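Local coordinates for glycoside hydrolase family protein (Novosphingobium sp. PP1Y, PDB 6Q2F) that probably releases terminal alpha-L-rhamnose from glycosides by hydrolysis, and carries a bound sodium ion, at residues A[315-320]-A[376-381]; A[386-391]-A[509-514]; A[609-614]-A[661-666]; A[638-643]-A[672-677]. All coordinates share one frame; numbering follows the deposited sequence.

Contact 1: A[315-320]-A[376-381]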
loop_
_atom_site.group_PDB
_atom_site.type_symbol
_atom_site.label_atom_id
_atom_site.label_comp_id
_atom_site.label_asym_id
_atom_site.label_seq_id
_atom_site.Cartn_x
_atom_site.Cartn_y
_atom_site.Cartn_z
ATOM N N PRO A 315 -21.104 -15.348 7.130
ATOM C CA PRO A 315 -21.931 -16.207 6.278
ATOM C C PRO A 315 -21.967 -15.710 4.840
ATOM O O PRO A 315 -21.636 -14.563 4.544
ATOM C CB PRO A 315 -23.317 -16.135 6.932
ATOM C CG PRO A 315 -23.045 -15.766 8.347
ATOM C CD PRO A 315 -21.844 -14.888 8.320
ATOM N N THR A 316 -22.372 -16.599 3.935
ATOM C CA THR A 316 -22.530 -16.277 2.521
ATOM C C THR A 316 -23.956 -16.599 2.108
ATOM O O THR A 316 -24.408 -17.736 2.262
ATOM C CB THR A 316 -21.541 -17.057 1.650
ATOM O OG1 THR A 316 -20.200 -16.670 1.974
ATOM C CG2 THR A 316 -21.797 -16.771 0.183
ATOM N N THR A 317 -24.660 -15.601 1.588
ATOM C CA THR A 317 -26.010 -15.779 1.080
ATOM C C THR A 317 -25.991 -15.601 -0.430
ATOM O O THR A 317 -25.378 -14.659 -0.932
ATOM C CB THR A 317 -26.963 -14.780 1.730
ATOM O OG1 THR A 317 -26.971 -15.000 3.149
ATOM C CG2 THR A 317 -28.366 -14.951 1.179
ATOM N N ILE A 318 -26.625 -16.523 -1.147
ATOM C CA ILE A 318 -26.780 -16.425 -2.589
ATOM C C ILE A 318 -28.253 -16.596 -2.888
ATOM O O ILE A 318 -28.968 -17.278 -2.152
ATOM C CB ILE A 318 -25.954 -17.476 -3.360
ATOM C CG1 ILE A 318 -26.320 -18.882 -2.885
ATOM C CG2 ILE A 318 -24.452 -17.198 -3.224
ATOM C CD1 ILE A 318 -25.774 -19.981 -3.775
ATOM N N SER A 319 -28.705 -15.973 -3.974
ATOM C CA SER A 319 -30.079 -16.089 -4.431
ATOM C C SER A 319 -30.074 -16.391 -5.921
ATOM O O SER A 319 -29.132 -16.042 -6.636
ATOM C CB SER A 319 -30.872 -14.808 -4.149
ATOM O OG SER A 319 -32.237 -14.994 -4.463
ATOM N N PHE A 320 -31.145 -17.026 -6.394
ATOM C CA PHE A 320 -31.153 -17.523 -7.762
ATOM C C PHE A 320 -32.587 -17.702 -8.235
ATOM O O PHE A 320 -33.538 -17.604 -7.456
ATOM C CB PHE A 320 -30.386 -18.841 -7.861
ATOM C CG PHE A 320 -30.495 -19.689 -6.625
ATOM C CD1 PHE A 320 -31.599 -20.496 -6.417
ATOM C CD2 PHE A 320 -29.498 -19.666 -5.666
ATOM C CE1 PHE A 320 -31.704 -21.268 -5.278
ATOM C CE2 PHE A 320 -29.598 -20.432 -4.525
ATOM C CZ PHE A 320 -30.702 -21.237 -4.332
ATOM N N ASP A 376 -38.004 -17.746 -0.309
ATOM C CA ASP A 376 -38.061 -16.414 -0.883
ATOM C C ASP A 376 -36.710 -15.994 -1.459
ATOM O O ASP A 376 -35.665 -16.597 -1.194
ATOM C CB ASP A 376 -38.535 -15.394 0.158
ATOM C CG ASP A 376 -37.850 -15.565 1.506
ATOM O OD1 ASP A 376 -37.319 -16.666 1.778
ATOM O OD2 ASP A 376 -37.857 -14.600 2.304
ATOM N N ALA A 377 -36.751 -14.944 -2.268
ATOM C CA ALA A 377 -35.552 -14.357 -2.839
ATOM C C ALA A 377 -34.952 -13.375 -1.846
ATOM O O ALA A 377 -35.645 -12.477 -1.359
ATOM C CB ALA A 377 -35.878 -13.653 -4.157
ATOM N N LEU A 378 -33.673 -13.550 -1.542
ATOM C CA LEU A 378 -32.958 -12.644 -0.659
ATOM C C LEU A 378 -31.992 -11.804 -1.489
ATOM O O LEU A 378 -31.747 -12.077 -2.670
ATOM C CB LEU A 378 -32.207 -13.422 0.432
ATOM C CG LEU A 378 -32.919 -13.783 1.755
ATOM C CD1 LEU A 378 -34.278 -14.355 1.496
ATOM C CD2 LEU A 378 -32.094 -14.767 2.591
ATOM N N VAL A 379 -31.445 -10.763 -0.862
ATOM C CA VAL A 379 -30.394 -10.005 -1.522
ATOM C C VAL A 379 -29.220 -10.934 -1.783
ATOM O O VAL A 379 -28.635 -11.503 -0.853
ATOM C CB VAL A 379 -29.975 -8.796 -0.690
ATOM C CG1 VAL A 379 -28.738 -8.149 -1.314
ATOM C CG2 VAL A 379 -31.130 -7.792 -0.607
ATOM N N ASP A 380 -28.883 -11.108 -3.056
ATOM C CA ASP A 380 -27.777 -11.979 -3.411
ATOM C C ASP A 380 -26.470 -11.416 -2.867
ATOM O O ASP A 380 -26.144 -10.248 -3.093
ATOM C CB ASP A 380 -27.711 -12.138 -4.928
ATOM C CG ASP A 380 -26.570 -13.013 -5.357
ATOM O OD1 ASP A 380 -26.460 -14.132 -4.807
ATOM O OD2 ASP A 380 -25.774 -12.581 -6.216
ATOM N N ARG A 381 -25.743 -12.247 -2.122
ATOM C CA ARG A 381 -24.461 -11.879 -1.519
ATOM C C ARG A 381 -24.558 -10.586 -0.713
ATOM O O ARG A 381 -23.708 -9.691 -0.816
ATOM C CB ARG A 381 -23.362 -11.808 -2.581
ATOM C CG ARG A 381 -22.606 -13.139 -2.665
ATOM C CD ARG A 381 -21.965 -13.332 -3.987
ATOM N NE ARG A 381 -22.935 -13.308 -5.072
ATOM C CZ ARG A 381 -22.580 -13.419 -6.346
ATOM N NH1 ARG A 381 -21.293 -13.561 -6.643
ATOM N NH2 ARG A 381 -23.489 -13.389 -7.312
#
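T317 and S319 meet the loop 376-381 along strand 316-325, an edge strand of a four-stranded antiparallel sheet; T316, I318 and F320 direct their backbone bonds to strand 268-277 instead. T317 O accepts from R381 N at 2.7 Å, a bent bond whose donor stands above the carbonyl plane. The side chains of T317 and L378 cross at about a right angle, with T317 CG2 4.0 Å from L378 CD2, while the T317 hydroxyl is taken up by E383 and T275. I318 turns its end away, yet its CA lies 3.2 Å from D380 OD1. S319 N donates to that same OD1 at 3.0 Å, on its anti side and tilted from the carboxylate plane; with CG of D380 anti to the backbone N (chi1 179°), the carboxylate is carried to the strand edge. Replacing D380 by an alanine is likely to leave S319 N without this acceptor and K307 and R381 without their shared counter-charge. S319 CB rests 3.2 Å from L378 O, its OG being held by S273. The other carboxylate oxygen, D380 OD2, lies nearly in the guanidinium plane of R381 and receives NH2 on its syn lone pair at 2.7 Å.

Contact 2: A[386-391]-A[509-514]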
loop_
_atom_site.group_PDB
_atom_site.type_symbol
_atom_site.label_atom_id
_atom_site.label_comp_id
_atom_site.label_asym_id
_atom_site.label_seq_id
_atom_site.Cartn_x
_atom_site.Cartn_y
_atom_site.Cartn_z
ATOM N N ALA A 386 -23.156 -5.454 2.067
ATOM C CA ALA A 386 -23.383 -4.640 3.254
ATOM C C ALA A 386 -22.094 -4.312 3.983
ATOM O O ALA A 386 -22.144 -3.646 5.021
ATOM C CB ALA A 386 -24.346 -5.349 4.215
ATOM N N GLY A 387 -20.952 -4.770 3.486
ATOM C CA GLY A 387 -19.687 -4.406 4.087
ATOM C C GLY A 387 -19.214 -5.287 5.222
ATOM O O GLY A 387 -18.264 -4.912 5.917
ATOM N N PHE A 388 -19.844 -6.437 5.446
ATOM C CA PHE A 388 -19.330 -7.346 6.459
ATOM C C PHE A 388 -18.079 -8.074 5.987
ATOM O O PHE A 388 -17.316 -8.562 6.823
ATOM C CB PHE A 388 -20.392 -8.369 6.853
ATOM C CG PHE A 388 -21.524 -7.792 7.655
ATOM C CD1 PHE A 388 -21.329 -7.412 8.973
ATOM C CD2 PHE A 388 -22.778 -7.638 7.096
ATOM C CE1 PHE A 388 -22.360 -6.879 9.711
ATOM C CE2 PHE A 388 -23.819 -7.106 7.830
ATOM C CZ PHE A 388 -23.609 -6.730 9.144
ATOM N N VAL A 389 -17.860 -8.156 4.674
ATOM C CA VAL A 389 -16.676 -8.793 4.104
ATOM C C VAL A 389 -16.469 -8.202 2.721
ATOM O O VAL A 389 -17.434 -7.882 2.022
ATOM C CB VAL A 389 -16.831 -10.334 4.044
ATOM C CG1 VAL A 389 -18.084 -10.715 3.246
ATOM C CG2 VAL A 389 -15.580 -10.963 3.428
HETATM N N MSE A 390 -15.207 -8.063 2.324
HETATM C CA MSE A 390 -14.873 -7.354 1.102
HETATM C C MSE A 390 -15.095 -8.181 -0.154
HETATM O O MSE A 390 -14.943 -9.399 -0.145
HETATM C CB MSE A 390 -13.412 -6.880 1.149
HETATM C CG MSE A 390 -13.194 -5.713 2.107
HETATM SE SE MSE A 390 -14.356 -4.221 1.700
HETATM C CE MSE A 390 -15.810 -4.563 2.984
ATOM N N SER A 391 -15.478 -7.515 -1.239
ATOM C CA SER A 391 -15.368 -8.090 -2.568
ATOM C C SER A 391 -14.379 -7.236 -3.342
ATOM O O SER A 391 -14.261 -6.031 -3.103
ATOM C CB SER A 391 -16.729 -8.168 -3.287
ATOM O OG SER A 391 -17.637 -8.974 -2.562
ATOM N N GLU A 509 -13.899 -5.388 9.362
ATOM C CA GLU A 509 -14.957 -4.892 8.478
ATOM C C GLU A 509 -16.073 -4.296 9.323
ATOM O O GLU A 509 -16.950 -5.021 9.798
ATOM C CB GLU A 509 -15.484 -6.010 7.580
ATOM C CG GLU A 509 -14.395 -6.772 6.792
ATOM C CD GLU A 509 -13.400 -5.828 6.119
ATOM O OE1 GLU A 509 -13.827 -4.772 5.621
ATOM O OE2 GLU A 509 -12.188 -6.148 6.120
ATOM N N ALA A 510 -16.042 -2.976 9.494
ATOM C CA ALA A 510 -17.065 -2.258 10.240
ATOM C C ALA A 510 -18.038 -1.586 9.272
ATOM O O ALA A 510 -17.643 -1.103 8.204
ATOM C CB ALA A 510 -16.423 -1.218 11.152
ATOM N N ASN A 511 -19.322 -1.564 9.639
ATOM C CA ASN A 511 -20.299 -1.012 8.706
ATOM C C ASN A 511 -21.420 -0.272 9.418
ATOM O O ASN A 511 -22.533 -0.174 8.871
ATOM C CB ASN A 511 -20.896 -2.110 7.814
ATOM C CG ASN A 511 -21.807 -3.073 8.582
ATOM O OD1 ASN A 511 -21.937 -3.013 9.802
ATOM N ND2 ASN A 511 -22.442 -3.980 7.841
ATOM N N TRP A 512 -21.187 0.215 10.636
ATOM C CA TRP A 512 -22.157 1.079 11.292
ATOM C C TRP A 512 -21.424 2.151 12.085
ATOM O O TRP A 512 -20.323 1.939 12.601
ATOM C CB TRP A 512 -23.115 0.315 12.233
ATOM C CG TRP A 512 -24.064 1.265 12.904
ATOM C CD1 TRP A 512 -23.988 1.733 14.172
ATOM C CD2 TRP A 512 -25.184 1.929 12.297
ATOM N NE1 TRP A 512 -25.008 2.621 14.418
ATOM C CE2 TRP A 512 -25.748 2.768 13.274
ATOM C CE3 TRP A 512 -25.769 1.881 11.024
ATOM C CZ2 TRP A 512 -26.880 3.544 13.029
ATOM C CZ3 TRP A 512 -26.879 2.665 10.775
ATOM C CH2 TRP A 512 -27.426 3.481 11.774
ATOM N N THR A 513 -22.054 3.312 12.171
ATOM C CA THR A 513 -21.574 4.369 13.042
ATOM C C THR A 513 -22.804 5.176 13.425
ATOM O O THR A 513 -23.754 5.251 12.635
ATOM C CB THR A 513 -20.486 5.222 12.350
ATOM O OG1 THR A 513 -19.778 6.016 13.310
ATOM C CG2 THR A 513 -21.076 6.125 11.263
ATOM N N PRO A 514 -22.845 5.748 14.629
ATOM C CA PRO A 514 -24.136 6.254 15.150
ATOM C C PRO A 514 -24.803 7.333 14.290
ATOM O O PRO A 514 -26.036 7.353 14.199
ATOM C CB PRO A 514 -23.764 6.771 16.547
ATOM C CG PRO A 514 -22.630 5.859 16.964
ATOM C CD PRO A 514 -21.803 5.700 15.670
HETATM O O HOH W 1 -17.363 -2.328 5.764
#
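N511 and A386 supply the direct hydrogen bond of this contact, a case of one amide joining two loops. N511 ND2 donates to A386 O at 2.9 Å with a nearly straight N-H (168°); the acceptor lies in the amide plane, whereas the donor stands above the carbonyl plane of A386. A second polar link runs through a water, which donates to both G387 O and A510 O and so ties the two backbones together.

The same ND2 also makes the aromatic part of the contact. It sits over the centre of the F388 ring, 3.2 Å above its plane, with ring and amide planes 65° apart, so the nitrogen rather than the flat of the amide faces the ring. In N511 a chi1 of 69° tucks CG over the backbone, and the amide comes to lie above the ring.

Van der Waals contacts complete the fit. E509 CB packs 3.2 Å from F388 O, and E509 OE1 lies 3.3 Å from CE of M390, a selenomethionine whose chain bends at two torsions to come near. G387 closes helix 382-385 in a Schellman motif with positive phi; a CB there would lie 3.5 Å from N511 CB and would also collide with the preceding carbonyl.

Around this joint, strand 151-160 supplies L153 N to N511 OD1 and W155 beside F388, F180 meets the F388 ring edge-to-face, and helix 543-575 brings Y553 to N511 O.

Contact 3: A[609-614]-A[661-666]; sequences LWTFNR and KRFIDL
F612 and F663 form an edge-to-face pair in which F663 presents its edge to the face of F612, with centroids 5.1 Å apart and planes at 63°. The two side chains run past each other in opposite directions, and the F663 edge also meets F612 O. One face of the F663 ring is covered by T611, whose CA lies 3.9 Å from the centroid and almost on the ring normal, a CH-pi contact; CG of R662 lies over the opposite face, toward its rim. The ring thus lies between T611, just past the strand, and R662 of its own helix.

R662 adds a second layer. Its guanidinium stands steeply against the F612 ring, 81° between planes, in an off-centre cation-pi contact with CZ 4.8 Å from the centroid. NH2 of R662 donates to F612 O at 2.8 Å, a bent bond tilted out of the guanidinium plane. With chi1 at 52° and a bend at chi3, the R662 chain turns its head group across to the loop. F663 CE1 lies over one face of that guanidinium and R614 over the opposite face, toward the rim; the two guanidinium planes are not far from parallel, R614 NH2 is 4.0 Å from R662 NE, and the salt bridge of R614 to D959 probably eases the like charges.

On the strand itself, L609 CD2 meets L666 CD2 at 4.1 Å, the chains crossing at about a right angle. The whole is strand-to-helix packing of a beta/alpha barrel: the C-terminal end of strand 604-610 and its following loop against outer helix 657-670.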
loop_
_atom_site.group_PDB
_atom_site.type_symbol
_atom_site.label_atom_id
_atom_site.label_comp_id
_atom_site.label_asym_id
_atom_site.label_seq_id
_atom_site.Cartn_x
_atom_site.Cartn_y
_atom_site.Cartn_z
ATOM N N LEU A 609 7.078 -0.343 -0.605
ATOM C CA LEU A 609 7.628 -1.257 -1.607
ATOM C C LEU A 609 8.510 -2.286 -0.925
ATOM O O LEU A 609 9.423 -1.921 -0.184
ATOM C CB LEU A 609 8.443 -0.544 -2.698
ATOM C CG LEU A 609 9.056 -1.640 -3.601
ATOM C CD1 LEU A 609 8.003 -2.275 -4.556
ATOM C CD2 LEU A 609 10.298 -1.187 -4.382
ATOM N N TRP A 610 8.236 -3.560 -1.191
ATOM C CA TRP A 610 9.033 -4.661 -0.674
ATOM C C TRP A 610 10.120 -5.047 -1.678
ATOM O O TRP A 610 9.971 -4.860 -2.887
ATOM C CB TRP A 610 8.156 -5.881 -0.389
ATOM C CG TRP A 610 7.300 -5.771 0.842
ATOM C CD1 TRP A 610 6.669 -4.657 1.305
ATOM C CD2 TRP A 610 6.991 -6.818 1.756
ATOM N NE1 TRP A 610 5.991 -4.946 2.453
ATOM C CE2 TRP A 610 6.174 -6.270 2.753
ATOM C CE3 TRP A 610 7.331 -8.172 1.830
ATOM C CZ2 TRP A 610 5.677 -7.027 3.811
ATOM C CZ3 TRP A 610 6.844 -8.921 2.885
ATOM C CH2 TRP A 610 6.026 -8.343 3.863
ATOM N N THR A 611 11.231 -5.570 -1.163
ATOM C CA THR A 611 12.218 -6.161 -2.047
ATOM C C THR A 611 11.602 -7.357 -2.761
ATOM O O THR A 611 10.645 -7.981 -2.289
ATOM C CB THR A 611 13.453 -6.586 -1.266
ATOM O OG1 THR A 611 13.121 -7.692 -0.425
ATOM C CG2 THR A 611 13.951 -5.404 -0.415
ATOM N N PHE A 612 12.156 -7.666 -3.929
ATOM C CA PHE A 612 11.626 -8.751 -4.739
ATOM C C PHE A 612 12.750 -9.326 -5.588
ATOM O O PHE A 612 13.689 -8.615 -5.962
ATOM C CB PHE A 612 10.482 -8.264 -5.633
ATOM C CG PHE A 612 10.875 -7.131 -6.548
ATOM C CD1 PHE A 612 10.787 -5.817 -6.115
ATOM C CD2 PHE A 612 11.331 -7.378 -7.837
ATOM C CE1 PHE A 612 11.158 -4.773 -6.945
ATOM C CE2 PHE A 612 11.689 -6.336 -8.690
ATOM C CZ PHE A 612 11.615 -5.036 -8.241
ATOM N N ASN A 613 12.638 -10.614 -5.901
ATOM C CA ASN A 613 13.533 -11.222 -6.878
ATOM C C ASN A 613 13.255 -10.685 -8.279
ATOM O O ASN A 613 12.099 -10.500 -8.679
ATOM C CB ASN A 613 13.382 -12.740 -6.857
ATOM C CG ASN A 613 13.820 -13.334 -5.533
ATOM O OD1 ASN A 613 14.835 -12.924 -4.968
ATOM N ND2 ASN A 613 13.048 -14.286 -5.019
ATOM N N ARG A 614 14.330 -10.435 -9.031
ATOM C CA ARG A 614 14.179 -9.897 -10.378
ATOM C C ARG A 614 13.303 -10.800 -11.233
ATOM O O ARG A 614 12.469 -10.313 -12.003
ATOM C CB ARG A 614 15.552 -9.703 -11.024
ATOM C CG ARG A 614 15.491 -8.826 -12.275
ATOM C CD ARG A 614 16.836 -8.724 -12.973
ATOM N NE ARG A 614 17.837 -8.106 -12.114
ATOM C CZ ARG A 614 18.245 -6.845 -12.232
ATOM N NH1 ARG A 614 17.737 -6.060 -13.179
ATOM N NH2 ARG A 614 19.167 -6.372 -11.402
ATOM N N LYS A 661 19.759 -1.036 -5.051
ATOM C CA LYS A 661 19.614 0.111 -5.943
ATOM C C LYS A 661 18.364 -0.008 -6.810
ATOM O O LYS A 661 17.585 0.946 -6.930
ATOM C CB LYS A 661 20.858 0.247 -6.822
ATOM C CG LYS A 661 20.907 1.493 -7.664
ATOM C CD LYS A 661 22.036 1.351 -8.687
ATOM C CE LYS A 661 22.138 2.549 -9.617
ATOM N NZ LYS A 661 20.862 2.851 -10.365
ATOM N N ARG A 662 18.160 -1.179 -7.426
ATOM C CA ARG A 662 17.006 -1.385 -8.296
ATOM C C ARG A 662 15.682 -1.189 -7.559
ATOM O O ARG A 662 14.681 -0.822 -8.188
ATOM C CB ARG A 662 17.058 -2.788 -8.906
ATOM C CG ARG A 662 17.227 -3.890 -7.876
ATOM C CD ARG A 662 17.550 -5.256 -8.506
ATOM N NE ARG A 662 16.303 -5.966 -8.690
ATOM C CZ ARG A 662 15.928 -7.051 -8.028
ATOM N NH1 ARG A 662 16.731 -7.627 -7.145
ATOM N NH2 ARG A 662 14.734 -7.569 -8.282
ATOM N N PHE A 663 15.638 -1.435 -6.235
ATOM C CA PHE A 663 14.378 -1.235 -5.506
ATOM C C PHE A 663 14.071 0.258 -5.363
ATOM O O PHE A 663 12.983 0.712 -5.725
ATOM C CB PHE A 663 14.418 -1.923 -4.132
ATOM C CG PHE A 663 14.728 -3.388 -4.196
ATOM C CD1 PHE A 663 14.098 -4.188 -5.135
ATOM C CD2 PHE A 663 15.647 -3.964 -3.328
ATOM C CE1 PHE A 663 14.393 -5.541 -5.230
ATOM C CE2 PHE A 663 15.948 -5.324 -3.408
ATOM C CZ PHE A 663 15.324 -6.116 -4.363
ATOM N N ILE A 664 15.052 1.046 -4.896
ATOM C CA ILE A 664 14.853 2.479 -4.673
ATOM C C ILE A 664 14.657 3.208 -5.990
ATOM O O ILE A 664 13.949 4.216 -6.047
ATOM C CB ILE A 664 16.034 3.071 -3.873
ATOM C CG1 ILE A 664 15.554 4.242 -3.014
ATOM C CG2 ILE A 664 17.226 3.451 -4.765
ATOM C CD1 ILE A 664 14.769 3.780 -1.778
ATOM N N ASP A 665 15.311 2.737 -7.059
ATOM C CA ASP A 665 15.091 3.315 -8.381
ATOM C C ASP A 665 13.662 3.059 -8.845
ATOM O O ASP A 665 13.038 3.924 -9.466
ATOM C CB ASP A 665 16.120 2.758 -9.381
ATOM C CG ASP A 665 17.556 3.219 -9.076
ATOM O OD1 ASP A 665 17.755 4.119 -8.229
ATOM O OD2 ASP A 665 18.506 2.688 -9.690
ATOM N N LEU A 666 13.106 1.895 -8.517
ATOM C CA LEU A 666 11.718 1.631 -8.865
ATOM C C LEU A 666 10.775 2.549 -8.084
ATOM O O LEU A 666 9.808 3.072 -8.643
ATOM C CB LEU A 666 11.398 0.153 -8.620
ATOM C CG LEU A 666 9.914 -0.188 -8.815
ATOM C CD1 LEU A 666 9.485 0.047 -10.298
ATOM C CD2 LEU A 666 9.616 -1.628 -8.387
#

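Contact 4: A[638-643]-A[672-677]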
loop_
_atom_site.group_PDB
_atom_site.type_symbol
_atom_site.label_atom_id
_atom_site.label_comp_id
_atom_site.label_asym_id
_atom_site.label_seq_id
_atom_site.Cartn_x
_atom_site.Cartn_y
_atom_site.Cartn_z
ATOM N N GLN A 638 0.822 18.331 -2.034
ATOM C CA GLN A 638 1.747 17.971 -0.984
ATOM C C GLN A 638 3.165 17.915 -1.536
ATOM O O GLN A 638 4.085 18.275 -0.873
ATOM C CB GLN A 638 1.371 16.670 -0.314
ATOM C CG GLN A 638 0.073 16.713 0.434
ATOM C CD GLN A 638 -1.084 16.228 -0.383
ATOM O OE1 GLN A 638 -1.064 16.280 -1.592
ATOM N NE2 GLN A 638 -2.071 15.728 0.272
ATOM N N ASN A 639 3.287 17.421 -2.758
ATOM C CA ASN A 639 4.551 17.262 -3.477
ATOM C C ASN A 639 5.432 16.123 -2.958
ATOM O O ASN A 639 5.958 15.374 -3.708
ATOM C CB ASN A 639 5.316 18.555 -3.673
ATOM C CG ASN A 639 6.415 18.429 -4.707
ATOM O OD1 ASN A 639 6.217 17.929 -5.766
ATOM N ND2 ASN A 639 7.569 18.889 -4.371
ATOM N N LEU A 640 5.574 16.027 -1.654
ATOM C CA LEU A 640 6.328 14.957 -1.062
ATOM C C LEU A 640 5.566 13.639 -1.178
ATOM O O LEU A 640 4.393 13.589 -1.008
ATOM C CB LEU A 640 6.654 15.290 0.381
ATOM C CG LEU A 640 7.578 16.462 0.633
ATOM C CD1 LEU A 640 7.558 16.921 2.051
ATOM C CD2 LEU A 640 8.987 16.170 0.213
ATOM N N VAL A 641 6.261 12.577 -1.481
ATOM C CA VAL A 641 5.681 11.247 -1.616
ATOM C C VAL A 641 6.586 10.299 -0.854
ATOM O O VAL A 641 7.724 10.052 -1.277
ATOM C CB VAL A 641 5.570 10.794 -3.078
ATOM C CG1 VAL A 641 4.958 9.406 -3.149
ATOM C CG2 VAL A 641 4.777 11.787 -3.917
ATOM N N ALA A 642 6.089 9.751 0.242
ATOM C CA ALA A 642 6.916 8.862 1.035
ATOM C C ALA A 642 6.602 7.415 0.694
ATOM O O ALA A 642 5.523 7.082 0.193
ATOM C CB ALA A 642 6.713 9.101 2.536
ATOM N N ALA A 643 7.564 6.548 0.973
ATOM C CA ALA A 643 7.301 5.124 0.898
ATOM C C ALA A 643 8.081 4.383 1.967
ATOM O O ALA A 643 9.265 4.640 2.193
ATOM C CB ALA A 643 7.632 4.565 -0.486
ATOM N N VAL A 672 7.897 8.181 -5.852
ATOM C CA VAL A 672 8.403 8.399 -4.505
ATOM C C VAL A 672 9.567 9.378 -4.548
ATOM O O VAL A 672 10.440 9.303 -5.428
ATOM C CB VAL A 672 8.825 7.062 -3.883
ATOM C CG1 VAL A 672 9.492 7.290 -2.517
ATOM C CG2 VAL A 672 7.606 6.142 -3.775
ATOM N N ASN A 673 9.578 10.325 -3.603
ATOM C CA ASN A 673 10.737 11.197 -3.451
ATOM C C ASN A 673 11.108 11.417 -1.988
ATOM O O ASN A 673 11.856 12.350 -1.689
ATOM C CB ASN A 673 10.484 12.552 -4.162
ATOM C CG ASN A 673 9.227 13.239 -3.674
ATOM O OD1 ASN A 673 8.797 13.050 -2.536
ATOM N ND2 ASN A 673 8.638 14.059 -4.528
ATOM N N ARG A 674 10.573 10.627 -1.065
ATOM C CA ARG A 674 11.058 10.602 0.318
ATOM C C ARG A 674 11.016 9.165 0.801
ATOM O O ARG A 674 10.029 8.726 1.410
ATOM C CB ARG A 674 10.230 11.499 1.244
ATOM C CG ARG A 674 10.618 11.334 2.713
ATOM C CD ARG A 674 10.123 12.457 3.573
ATOM N NE ARG A 674 10.786 13.722 3.263
ATOM C CZ ARG A 674 10.492 14.878 3.849
ATOM N NH1 ARG A 674 9.544 14.933 4.781
ATOM N NH2 ARG A 674 11.141 15.975 3.502
ATOM N N PRO A 675 12.045 8.379 0.503
ATOM C CA PRO A 675 12.066 7.010 1.013
ATOM C C PRO A 675 12.118 7.021 2.535
ATOM O O PRO A 675 12.767 7.871 3.154
ATOM C CB PRO A 675 13.336 6.419 0.390
ATOM C CG PRO A 675 13.527 7.252 -0.908
ATOM C CD PRO A 675 13.152 8.639 -0.439
ATOM N N VAL A 676 11.379 6.103 3.141
ATOM C CA VAL A 676 11.440 5.861 4.573
ATOM C C VAL A 676 11.861 4.402 4.707
ATOM O O VAL A 676 11.058 3.489 4.468
ATOM C CB VAL A 676 10.108 6.155 5.282
ATOM C CG1 VAL A 676 10.286 6.036 6.813
ATOM C CG2 VAL A 676 9.609 7.568 4.900
ATOM N N ILE A 677 13.121 4.181 4.984
ATOM C CA ILE A 677 13.634 2.842 4.999
ATOM C C ILE A 677 13.157 1.959 6.105
ATOM O O ILE A 677 13.272 2.280 7.226
ATOM C CB ILE A 677 15.163 2.831 4.939
ATOM C CG1 ILE A 677 15.635 3.592 3.726
ATOM C CG2 ILE A 677 15.690 1.420 4.911
ATOM C CD1 ILE A 677 16.973 4.234 3.881
#
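Two neighbouring parallel strands of the beta/alpha barrel, 642-649 and 674-677, meet here, with A642 paired to R674 and A643 to P675. V676 N donates to A643 O at 2.7 Å, whereas A643 N to R674 O is weak at 3.3 Å. Just before the ladder, V641 O accepts twice, from R674 N and from N673 N, the latter on a lone pair in the carbonyl plane. The side chain of N673, swung by a chi1 of 56° to the edge of the 638-643 backbone, uses both ends of its amide: OD1 takes V641 N at 2.8 Å, and ND2 gives a nearly straight bond to N639 O at 3.1 Å and another to L725 O. Putting a leucine at N673 would probably strip V641 N and N639 O of these partners and free the loop before the strand to move. L640 CD1 lies over one face of the R674 guanidinium, toward its rim; the guanidinium nitrogens bond to S52 O and Y581. On the face shared by A643 and P675, A643 CB packs 3.6 Å from V672 CG2, beside helix 657-670. Strand 642-649, helix 657-670 and strand 674-677 make the last beta-alpha-beta unit of the barrel, as 674-677 pairs back to the first strand, 56-62.

In the fold
The four contacts form two groups. Contacts 3 and 4 have centres 15 Å apart and touch, I664 CD1 lying 3.7 Å from P675 CB, because helix 657-670 of contact 3 connects the two strands paired in contact 4. Both lie near the sodium site, the side chains of L609 and A643 each about 10 Å from the ion, which is bound by D503, S504, E583, E586 and E644, the last directly after A643. Contacts 1 and 2 lie 17 Å apart between centres, joined through helix 382-385, with centres 31 to 45 Å from those of contacts 3 and 4. In sequence, segment 509-514 follows the ion-binding D503 and S504 by a few residues, in the loop after barrel strand 497-502.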